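Long-range contacts in 2-keto-3-deoxy-D-arabinonate dehydratase (Sulfolobus solfataricus, PDB 2Q18), which dehydrates 2-dehydro-3-deoxy-D-arabinonate to 2,5-dioxopentanoate as a metal-dependent, homotetrameric FAH-family lyase of pentose oxidation: residues A[30-34]-A[70-74]; A[125-129]-A[281-285]. All blocks are in the same frame, centred on the assembly; numbering follows the deposited sequence.

Contact 1 of 2, residues A[30-34]-A[70-74]; sequences PIKAL and PIDPP
Two peptide carbonyls are the flat groups that Pro30 and Ile31 meet, each through its oxygen end: Pro70 O lies 3.7 Å from Pro30 CG, and Asp72 O lies 3.6 Å from Ile31 CD1. Between them stands the side chain of Ile71, which fills the middle of the contact with its CG2 branch. That methyl comes to 3.8 Å from Pro30 CB, with CG of the same proline ring close behind, and on another side it meets Ile31 CG1 at 4.0 Å. Ile71 holds its CG1 between the backbone N and the carbonyl carbon (chi1 63°), which leaves CG2 anti to the carbonyl carbon and aimed at the helix. The two isoleucines cross at about a right angle. The extended outer arm of Ile31 (chi2 161°) carries CD1 past Ile71 to the Asp72 carbonyl, where it also loosely touches Pro74 CD. One turn along, Leu34 closes in with CD1 at 4.4 Å from Ile71 CG2.

In the fold this seats the first turn of helix 30-40 on the connection between strand 65-67 and strand 76-80. Leu3 of strand 2-8 touches Pro30, Leu34 and Pro70, and Ile194 of strand 188-195 backs Pro70 and Ile71. Asp29 bonds to Lys32 N at the helix start, while Asp72 sends its carboxylate to a salt bridge with Arg5.

What crosses is mainly aliphatic packing, with two carbonyl oxygens lying against carbon; no directed bond joins the segments, so the fit rests on shape.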
loop_
_atom_site.group_PDB
_atom_site.type_symbol
_atom_site.label_atom_id
_atom_site.label_comp_id
_atom_site.label_asym_id
_atom_site.label_seq_id
_atom_site.Cartn_x
_atom_site.Cartn_y
_atom_site.Cartn_z
ATOM N N PRO A 30 -1.657 12.310 -12.837
ATOM C CA PRO A 30 -1.440 13.222 -13.967
ATOM C C PRO A 30 -0.368 12.784 -14.970
ATOM O O PRO A 30 -0.539 13.018 -16.161
ATOM C CB PRO A 30 -1.070 14.554 -13.293
ATOM C CG PRO A 30 -0.621 14.181 -11.911
ATOM C CD PRO A 30 -1.422 12.976 -11.539
ATOM N N ILE A 31 0.714 12.152 -14.514
ATOM C CA ILE A 31 1.724 11.615 -15.441
ATOM C C ILE A 31 1.105 10.527 -16.329
ATOM O O ILE A 31 1.281 10.540 -17.549
ATOM C CB ILE A 31 2.996 11.090 -14.717
ATOM C CG1 ILE A 31 3.735 12.250 -14.030
ATOM C CG2 ILE A 31 3.938 10.400 -15.710
ATOM C CD1 ILE A 31 4.704 11.820 -12.932
ATOM N N LYS A 32 0.359 9.614 -15.708
ATOM C CA LYS A 32 -0.391 8.588 -16.434
ATOM C C LYS A 32 -1.389 9.215 -17.413
ATOM O O LYS A 32 -1.518 8.753 -18.550
ATOM C CB LYS A 32 -1.094 7.643 -15.450
ATOM C CG LYS A 32 -1.982 6.572 -16.091
ATOM C CD LYS A 32 -1.200 5.581 -16.958
ATOM C CE LYS A 32 -2.123 4.522 -17.559
ATOM N NZ LYS A 32 -1.396 3.601 -18.485
ATOM N N ALA A 33 -2.067 10.280 -16.981
ATOM C CA ALA A 33 -3.009 11.000 -17.840
ATOM C C ALA A 33 -2.318 11.596 -19.065
ATOM O O ALA A 33 -2.860 11.541 -20.172
ATOM C CB ALA A 33 -3.739 12.091 -17.056
ATOM N N LEU A 34 -1.125 12.157 -18.861
ATOM C CA LEU A 34 -0.344 12.750 -19.949
ATOM C C LEU A 34 0.127 11.695 -20.952
ATOM O O LEU A 34 0.125 11.935 -22.163
ATOM C CB LEU A 34 0.856 13.529 -19.402
ATOM C CG LEU A 34 0.584 14.870 -18.705
ATOM C CD1 LEU A 34 1.828 15.341 -17.970
ATOM C CD2 LEU A 34 0.092 15.942 -19.693
ATOM N N PRO A 70 2.051 20.912 -10.983
ATOM C CA PRO A 70 1.077 20.076 -11.696
ATOM C C PRO A 70 1.376 18.566 -11.652
ATOM O O PRO A 70 0.451 17.757 -11.771
ATOM C CB PRO A 70 1.127 20.604 -13.136
ATOM C CG PRO A 70 2.422 21.308 -13.251
ATOM C CD PRO A 70 2.754 21.841 -11.889
ATOM N N ILE A 71 2.649 18.203 -11.498
ATOM C CA ILE A 71 3.062 16.807 -11.293
ATOM C C ILE A 71 4.213 16.767 -10.300
ATOM O O ILE A 71 4.807 17.804 -9.987
ATOM C CB ILE A 71 3.538 16.091 -12.612
ATOM C CG1 ILE A 71 4.797 16.765 -13.188
ATOM C CG2 ILE A 71 2.399 15.977 -13.645
ATOM C CD1 ILE A 71 5.456 15.999 -14.342
ATOM N N ASP A 72 4.514 15.570 -9.806
ATOM C CA ASP A 72 5.762 15.311 -9.101
ATOM C C ASP A 72 6.736 14.686 -10.103
ATOM O O ASP A 72 6.651 13.485 -10.377
ATOM C CB ASP A 72 5.536 14.368 -7.908
ATOM C CG ASP A 72 4.585 14.952 -6.864
ATOM O OD1 ASP A 72 4.792 16.111 -6.445
ATOM O OD2 ASP A 72 3.627 14.248 -6.457
ATOM N N PRO A 73 7.662 15.494 -10.663
ATOM C CA PRO A 73 8.583 14.939 -11.657
ATOM C C PRO A 73 9.656 14.099 -10.961
ATOM O O PRO A 73 10.386 14.619 -10.113
ATOM C CB PRO A 73 9.194 16.184 -12.303
ATOM C CG PRO A 73 9.140 17.231 -11.228
ATOM C CD PRO A 73 7.936 16.916 -10.378
ATOM N N PRO A 74 9.747 12.797 -11.296
ATOM C CA PRO A 74 10.692 11.960 -10.558
ATOM C C PRO A 74 12.127 12.469 -10.679
ATOM O O PRO A 74 12.902 12.348 -9.733
ATOM C CB PRO A 74 10.527 10.579 -11.204
ATOM C CG PRO A 74 9.160 10.617 -11.831
ATOM C CD PRO A 74 9.015 12.031 -12.322
#

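Contact 2 of 2, residues A[125-129]-A[281-285]; sequences VGHGE and TLITP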
loop_
_atom_site.group_PDB
_atom_site.type_symbol
_atom_site.label_atom_id
_atom_site.label_comp_id
_atom_site.label_asym_id
_atom_site.label_seq_id
_atom_site.Cartn_x
_atom_site.Cartn_y
_atom_site.Cartn_z
ATOM N N VAL A 125 9.262 23.529 -6.490
ATOM C CA VAL A 125 8.048 24.186 -6.004
ATOM C C VAL A 125 7.179 24.554 -7.195
ATOM O O VAL A 125 7.618 24.445 -8.346
ATOM C CB VAL A 125 8.358 25.447 -5.138
ATOM C CG1 VAL A 125 9.302 25.098 -3.990
ATOM C CG2 VAL A 125 8.928 26.576 -5.985
ATOM N N GLY A 126 5.947 24.967 -6.921
ATOM C CA GLY A 126 5.009 25.322 -7.972
ATOM C C GLY A 126 4.556 26.771 -7.928
ATOM O O GLY A 126 5.088 27.586 -7.168
ATOM N N HIS A 127 3.586 27.080 -8.780
ATOM C CA HIS A 127 2.940 28.385 -8.843
ATOM C C HIS A 127 2.478 28.837 -7.457
ATOM O O HIS A 127 1.792 28.098 -6.750
ATOM C CB HIS A 127 1.758 28.300 -9.810
ATOM C CG HIS A 127 1.151 29.623 -10.161
ATOM N ND1 HIS A 127 1.848 30.614 -10.818
ATOM C CD2 HIS A 127 -0.103 30.102 -9.977
ATOM C CE1 HIS A 127 1.055 31.654 -11.006
ATOM N NE2 HIS A 127 -0.136 31.367 -10.509
ATOM N N GLY A 128 2.892 30.040 -7.064
ATOM C CA GLY A 128 2.455 30.634 -5.800
ATOM C C GLY A 128 3.265 30.219 -4.587
ATOM O O GLY A 128 3.023 30.701 -3.480
ATOM N N GLU A 129 4.227 29.322 -4.791
ATOM C CA GLU A 129 5.083 28.854 -3.707
ATOM C C GLU A 129 6.442 29.528 -3.833
ATOM O O GLU A 129 6.786 30.036 -4.897
ATOM C CB GLU A 129 5.210 27.321 -3.748
ATOM C CG GLU A 129 3.846 26.611 -3.797
ATOM C CD GLU A 129 3.937 25.092 -3.965
ATOM O OE1 GLU A 129 4.991 24.585 -4.416
ATOM O OE2 GLU A 129 2.935 24.409 -3.652
ATOM N N THR A 281 1.514 32.168 -16.923
ATOM C CA THR A 281 2.488 32.908 -16.139
ATOM C C THR A 281 2.730 32.190 -14.823
ATOM O O THR A 281 1.799 31.972 -14.043
ATOM C CB THR A 281 2.028 34.372 -15.878
ATOM O OG1 THR A 281 1.860 35.051 -17.129
ATOM C CG2 THR A 281 3.057 35.125 -15.041
ATOM N N LEU A 282 3.986 31.818 -14.596
ATOM C CA LEU A 282 4.412 31.199 -13.351
ATOM C C LEU A 282 4.892 32.285 -12.394
ATOM O O LEU A 282 5.767 33.078 -12.745
ATOM C CB LEU A 282 5.545 30.194 -13.620
ATOM C CG LEU A 282 6.228 29.526 -12.421
ATOM C CD1 LEU A 282 5.284 28.542 -11.729
ATOM C CD2 LEU A 282 7.507 28.817 -12.865
ATOM N N ILE A 283 4.330 32.306 -11.188
ATOM C CA ILE A 283 4.629 33.347 -10.208
ATOM C C ILE A 283 5.116 32.745 -8.895
ATOM O O ILE A 283 4.415 31.947 -8.271
ATOM C CB ILE A 283 3.390 34.261 -9.947
ATOM C CG1 ILE A 283 2.929 34.932 -11.245
ATOM C CG2 ILE A 283 3.699 35.298 -8.862
ATOM C CD1 ILE A 283 1.506 35.495 -11.193
ATOM N N THR A 284 6.317 33.131 -8.474
ATOM C CA THR A 284 6.879 32.625 -7.229
ATOM C C THR A 284 7.534 33.732 -6.398
ATOM O O THR A 284 8.423 34.440 -6.892
ATOM C CB THR A 284 7.938 31.513 -7.474
ATOM O OG1 THR A 284 9.043 32.055 -8.203
ATOM C CG2 THR A 284 7.346 30.321 -8.246
ATOM N N PRO A 285 7.103 33.885 -5.132
ATOM C CA PRO A 285 7.860 34.721 -4.197
ATOM C C PRO A 285 9.225 34.109 -3.891
ATOM O O PRO A 285 9.448 32.922 -4.155
ATOM C CB PRO A 285 6.988 34.741 -2.937
ATOM C CG PRO A 285 6.100 33.544 -3.056
ATOM C CD PRO A 285 5.884 33.319 -4.520
#
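His127 meets the strand with the edge of its ring: ND1 accepts a hydrogen bond from Ile283 N at 3.0 Å, the donor tilted 19° out of the ring plane. With CG anti to the backbone N (chi1 -170°), the imidazole is swung out so that its edge meets the backbone of Leu282 and Ile283. CE1 rests against the Ile283 side chain, 3.7 Å from CB, and it also comes to 3.1 Å from Thr281 O, which approaches the ring obliquely. The second ring nitrogen, NE2, hydrogen-bonds to Leu57 O, a pairing consistent with a neutral ring protonated at NE2, and Phe60 makes an edge-to-face contact. With an alanine in its place, Ile283 N-H and Leu57 O are likely to lose the ring that serves them both, and a gap would probably open beside the Ile283 side chain.

The histidine is the second residue of a type II beta turn, Gly126 to Glu129, that leads into strand 131-133, the parallel neighbour of strand 280-288 in a mixed sheet. Gly128 follows it with the positive phi that suits a glycine, and its N donates to Ile283 O at 2.7 Å, nearly in line with the C=O bond; Ile283 is thus gripped through both its N and its O. Leu282 CD1 packs against the turn backbone, 3.7 Å from His127 CA. Further along, Glu129 O sits 3.2 Å from Thr284 CB and 3.4 Å from Pro285 CD. Glu129 turns away from the strand, and its OE1 accepts the N-H of Gly126 from above the carboxylate plane, while OE2 forms a salt bridge with Arg66 and a hydrogen bond with Thr68.

In the fold
The centres of contacts 1 and 2 are 18 Å apart and their nearest atoms about 6 Å; they do not touch, but common elements tie them together. Strand 188-195 touches both, through Phe190 and Ile194 at contact 1 and Ala189 and Pro192 at contact 2. Arg66 and Thr68, which hold Glu129, lie just ahead of segment 70-74, and Leu57 comes from the chain between the two segments of contact 1. Contact 1 is away from the annotated sites, whereas the Leu282 side chain of contact 2 is about 9 Å from that of Glu145 and about 10 Å from that of Asp164, both magnesium ligands.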